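Local structure of putative Glycosidase (Bacteroides thetaiotaomicron, 3R67) at residues L276-A279 against N280-C283. The protein is a putative glycosidase, its chain probably folded as a five-bladed beta-propeller like that of related carbohydrate-active proteins. Numbering follows the deposited sequence.
Sequences LYTA and NSYC
Ser281 grips the carbonyl oxygen of Thr278 twice, closing a type II beta turn whose central positions are Ala279 and Asn280, the latter with the positive phi (68°) such a turn requires. Ser281 N gives the turn's own bond to Thr278 O (3.2 Å). Ser281 OG donates a shorter one to the same Thr278 O (2.7 Å). Both donors approach from one face of the carbonyl, OG tilted 30° from the plane and N well above it. With OG set between the backbone N and carbonyl carbon (chi1 71°), the hydroxyl stays inside the bend. At the mouth of the turn a water accepts from Thr278 N (2.9 Å) and donates to Ser281 OG (3.0 Å). This tight inner side, where Ser281 CB also packs 3.8 Å from Thr278 CB, contrasts with the looser outer one: Thr278 is exposed, Asn280 partly so, as is Ala279, whose CB points away from the bend, close to a bound 1,2-ethanediol. Farther along, Cys283 SG lies obliquely by the Tyr277 ring, 4.2 Å from Tyr277 CD1, a looser sulfur-aromatic contact beside Pro304, which both side chains touch. The turn ends the loop that joins strand 258-266 to its antiparallel neighbour 282-289, with Asn267 and Gly265 bonding to the returning backbone.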
ATOM      1  N   LEU A 276      -2.616 -25.056  -3.562  1.00 20.22           N
ATOM      2  CA  LEU A 276      -3.507 -24.586  -4.633  1.00 20.90           C
ATOM      3  C   LEU A 276      -3.012 -23.284  -5.243  1.00 23.18           C
ATOM      4  O   LEU A 276      -3.421 -22.914  -6.338  1.00 23.91           O
ATOM      5  CB  LEU A 276      -4.944 -24.379  -4.109  1.00 21.53           C
ATOM      6  CG  LEU A 276      -5.724 -25.651  -3.771  1.00 28.94           C
ATOM      7  CD1 LEU A 276      -6.940 -25.346  -2.969  1.00 29.37           C
ATOM      8  CD2 LEU A 276      -6.077 -26.437  -5.001  1.00 32.56           C
ATOM      9  N   TYR A 277      -2.152 -22.575  -4.525  1.00 18.41           N
ATOM     10  CA  TYR A 277      -1.596 -21.296  -4.955  1.00 16.60           C
ATOM     11  C   TYR A 277      -0.071 -21.439  -5.062  1.00 19.09           C
ATOM     12  O   TYR A 277       0.516 -22.282  -4.393  1.00 17.14           O
ATOM     13  CB  TYR A 277      -2.026 -20.163  -3.992  1.00 16.19           C
ATOM     14  CG  TYR A 277      -3.531 -20.133  -3.877  1.00 17.34           C
ATOM     15  CD1 TYR A 277      -4.317 -19.614  -4.910  1.00 19.03           C
ATOM     16  CD2 TYR A 277      -4.181 -20.744  -2.798  1.00 16.63           C
ATOM     17  CE1 TYR A 277      -5.704 -19.716  -4.879  1.00 19.55           C
ATOM     18  CE2 TYR A 277      -5.568 -20.835  -2.752  1.00 16.41           C
ATOM     19  CZ  TYR A 277      -6.324 -20.312  -3.792  1.00 25.14           C
ATOM     20  OH  TYR A 277      -7.693 -20.357  -3.756  1.00 29.44           O
ATOM     21  N   THR A 278       0.544 -20.657  -5.950  1.00 15.72           N
ATOM     22  CA  THR A 278       1.975 -20.698  -6.198  1.00 16.37           C
ATOM     23  C   THR A 278       2.747 -20.384  -4.916  1.00 21.46           C
ATOM     24  O   THR A 278       2.380 -19.475  -4.164  1.00 21.11           O
ATOM     25  CB  THR A 278       2.331 -19.705  -7.322  1.00 18.87           C
ATOM     26  OG1 THR A 278       1.657 -20.122  -8.512  1.00 26.56           O
ATOM     27  CG2 THR A 278       3.829 -19.640  -7.611  1.00 15.65           C
ATOM     28  N   ALA A 279       3.792 -21.175  -4.656  1.00 19.46           N
ATOM     29  CA  ALA A 279       4.681 -20.957  -3.520  1.00 19.87           C
ATOM     30  C   ALA A 279       5.348 -19.585  -3.637  1.00 22.92           C
ATOM     31  O   ALA A 279       5.737 -19.172  -4.740  1.00 23.07           O
ATOM     32  CB  ALA A 279       5.728 -22.059  -3.446  1.00 22.12           C
ATOM     33  N   ASN A 280       5.391 -18.849  -2.514  1.00 16.59           N
ATOM     34  CA  ASN A 280       6.013 -17.527  -2.367  1.00 15.49           C
ATOM     35  C   ASN A 280       5.245 -16.447  -3.150  1.00 20.86           C
ATOM     36  O   ASN A 280       5.664 -15.301  -3.104  1.00 22.29           O
ATOM     37  CB  ASN A 280       7.488 -17.548  -2.806  1.00 15.91           C
ATOM     38  CG  ASN A 280       8.299 -18.569  -2.052  1.00 26.66           C
ATOM     39  OD1 ASN A 280       8.195 -18.718  -0.827  1.00 26.38           O
ATOM     40  ND2 ASN A 280       9.079 -19.328  -2.782  1.00 27.07           N
ATOM     41  N   SER A 281       4.092 -16.765  -3.779  1.00 16.43           N
ATOM     42  CA  SER A 281       3.301 -15.747  -4.466  1.00 15.31           C
ATOM     43  C   SER A 281       2.453 -14.973  -3.475  1.00 17.52           C
ATOM     44  O   SER A 281       2.108 -15.508  -2.412  1.00 16.51           O
ATOM     45  CB  SER A 281       2.398 -16.358  -5.540  1.00 20.40           C
ATOM     46  OG  SER A 281       1.311 -17.104  -5.005  1.00 28.71           O
ATOM     47  N   TYR A 282       2.088 -13.725  -3.849  1.00 12.70           N
ATOM     48  CA  TYR A 282       1.198 -12.846  -3.098  1.00 10.68           C
ATOM     49  C   TYR A 282      -0.184 -12.844  -3.738  1.00 16.48           C
ATOM     50  O   TYR A 282      -0.335 -12.448  -4.901  1.00 16.09           O
ATOM     51  CB  TYR A 282       1.741 -11.419  -3.012  1.00 10.41           C
ATOM     52  CG  TYR A 282       2.928 -11.184  -2.106  1.00 12.99           C
ATOM     53  CD1 TYR A 282       4.196 -11.642  -2.454  1.00 15.67           C
ATOM     54  CD2 TYR A 282       2.826 -10.343  -0.998  1.00 13.33           C
ATOM     55  CE1 TYR A 282       5.309 -11.369  -1.663  1.00 16.77           C
ATOM     56  CE2 TYR A 282       3.936 -10.041  -0.213  1.00 13.91           C
ATOM     57  CZ  TYR A 282       5.177 -10.562  -0.547  1.00 20.80           C
ATOM     58  OH  TYR A 282       6.286 -10.248   0.207  1.00 15.99           O
ATOM     59  N   CYS A 283      -1.168 -13.345  -3.005  1.00 13.81           N
ATOM     60  CA  CYS A 283      -2.589 -13.392  -3.360  1.00 14.22           C
ATOM     61  C   CYS A 283      -3.335 -12.533  -2.350  1.00 15.86           C
ATOM     62  O   CYS A 283      -2.930 -12.507  -1.180  1.00 16.24           O
ATOM     63  CB  CYS A 283      -3.104 -14.830  -3.397  1.00 15.89           C
ATOM     64  SG  CYS A 283      -2.338 -15.865  -4.664  1.00 20.59           S
TER
HETATM   65  O   HOH W   1      -0.907 -18.189  -6.620  1.00 27.61           O